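Local coordinates for protein fungal protease inhibitor-1 (PDB 3BT4) that inhibits serine proteases, including trypsin, chymotrypsin and the proteases of the fungi Aspergillus oryzae and Rhizopus oryzae, at residues A21-R24 with T28-A31. Residues are numbered along the deposited sequence; the frame is centred on the assembly and turned at random.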
loop_
_atom_site.group_PDB
_atom_site.type_symbol
_atom_site.label_atom_id
_atom_site.label_comp_id
_atom_site.label_asym_id
_atom_site.label_seq_id
_atom_site.Cartn_x
_atom_site.Cartn_y
_atom_site.Cartn_z
ATOM N N ALA A 21 -11.178 6.303 -11.834
ATOM C CA ALA A 21 -12.434 5.875 -12.448
ATOM C C ALA A 21 -12.602 4.363 -12.631
ATOM O O ALA A 21 -13.694 3.907 -12.952
ATOM C CB ALA A 21 -12.566 6.581 -13.839
ATOM N N SER A 22 -11.526 3.595 -12.455
ATOM C CA SER A 22 -11.532 2.143 -12.695
ATOM C C SER A 22 -11.733 1.262 -11.456
ATOM O O SER A 22 -12.032 0.080 -11.596
ATOM C CB SER A 22 -10.263 1.700 -13.426
ATOM O OG SER A 22 -9.106 1.705 -12.585
ATOM N N CYS A 23 -11.551 1.827 -10.259
ATOM C CA CYS A 23 -11.761 1.098 -9.003
ATOM C C CYS A 23 -13.237 0.884 -8.731
ATOM O O CYS A 23 -14.037 1.809 -8.880
ATOM C CB CYS A 23 -11.153 1.854 -7.826
ATOM S SG CYS A 23 -9.367 2.087 -7.983
ATOM N N ARG A 24 -13.582 -0.334 -8.318
ATOM C CA ARG A 24 -14.980 -0.712 -8.084
ATOM C C ARG A 24 -15.156 -1.087 -6.633
ATOM O O ARG A 24 -14.541 -2.028 -6.153
ATOM C CB ARG A 24 -15.391 -1.879 -8.976
ATOM C CG ARG A 24 -15.364 -1.604 -10.463
ATOM C CD ARG A 24 -16.419 -0.587 -10.829
ATOM N NE ARG A 24 -16.333 -0.198 -12.235
ATOM C CZ ARG A 24 -15.747 0.905 -12.683
ATOM N NH1 ARG A 24 -15.183 1.752 -11.840
ATOM N NH2 ARG A 24 -15.742 1.169 -13.980
ATOM N N THR A 28 -11.106 0.679 -3.152
ATOM C CA THR A 28 -11.020 2.150 -3.198
ATOM C C THR A 28 -9.681 2.623 -3.777
ATOM O O THR A 28 -8.648 1.964 -3.624
ATOM C CB THR A 28 -11.273 2.828 -1.824
ATOM O OG1 THR A 28 -10.243 2.458 -0.903
ATOM C CG2 THR A 28 -12.630 2.438 -1.248
ATOM N N TYR A 29 -9.724 3.769 -4.448
ATOM C CA TYR A 29 -8.556 4.324 -5.113
ATOM C C TYR A 29 -7.593 4.935 -4.124
ATOM O O TYR A 29 -8.004 5.648 -3.208
ATOM C CB TYR A 29 -8.989 5.411 -6.076
ATOM C CG TYR A 29 -7.856 6.091 -6.798
ATOM C CD1 TYR A 29 -7.164 5.441 -7.814
ATOM C CD2 TYR A 29 -7.480 7.388 -6.464
ATOM C CE1 TYR A 29 -6.146 6.081 -8.504
ATOM C CE2 TYR A 29 -6.447 8.034 -7.143
ATOM C CZ TYR A 29 -5.789 7.376 -8.157
ATOM O OH TYR A 29 -4.770 8.013 -8.830
ATOM N N ARG A 30 -6.310 4.651 -4.327
ATOM C CA ARG A 30 -5.237 5.342 -3.633
ATOM C C ARG A 30 -4.251 5.796 -4.688
ATOM O O ARG A 30 -3.804 4.994 -5.487
ATOM C CB ARG A 30 -4.519 4.419 -2.646
ATOM C CG ARG A 30 -5.407 3.850 -1.555
ATOM C CD ARG A 30 -4.683 3.828 -0.249
ATOM N NE ARG A 30 -5.566 3.575 0.889
ATOM C CZ ARG A 30 -5.136 3.133 2.072
ATOM N NH1 ARG A 30 -3.842 2.894 2.262
ATOM N NH2 ARG A 30 -5.997 2.923 3.060
ATOM N N ALA A 31 -3.892 7.074 -4.653
ATOM C CA ALA A 31 -3.002 7.652 -5.648
ATOM C C ALA A 31 -1.595 7.048 -5.628
ATOM O O ALA A 31 -0.933 6.958 -6.667
ATOM C CB ALA A 31 -2.936 9.169 -5.455
#
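Cys23 meets Tyr29 with its sulfur from the side of the ring, not over a face. Cys23 SG lies 3.7 Å from Tyr29 CA and 3.9 Å from Tyr29 CB, and it approaches the near ring corner, Tyr29 CD1, at 4.0 Å. The line from the sulfur to the ring centroid is 5.3 Å long and runs 86° off the ring normal, so the sulfur sits almost in the ring plane, in an edge-on sulfur-aromatic contact. The CA-CB rotation places it there: SG stands anti to the carbonyl carbon of Cys23, on a CB that already points toward strand 28-30. Tyr29 has its CG anti to the backbone N (chi1 178°), which lays the ring alongside its own chain with the edge at CD1 turned to the sulfur. One ring face is approached by the backbone N of Ala31, 3.7 Å above the plane and displaced toward the rim, where the chain turns a corner. On the loop side, Arg24 curls back over the backbone of 21-24 and uses two of its carbonyl oxygens: NH1 donates to Ala21 O at 2.8 Å, nearly straight at 169°, and in a longer, more bent bond to Cys23 O at 3.2 Å. Strand 28-30 is an outer strand, paired with strand 40-47 through backbone bonds of Thr28 with Val44 and Arg30 with Ala42. Cys23 is disulfide-bonded to Cys43 of strand 40-47, which fixes its sulfur beside Tyr29. In this small, cystine-rich inhibitor the covalent tether probably does most to hold the loop at the strand, while the contact itself adds van der Waals packing and probably a weak attraction between sulfur and the ring's electropositive edge.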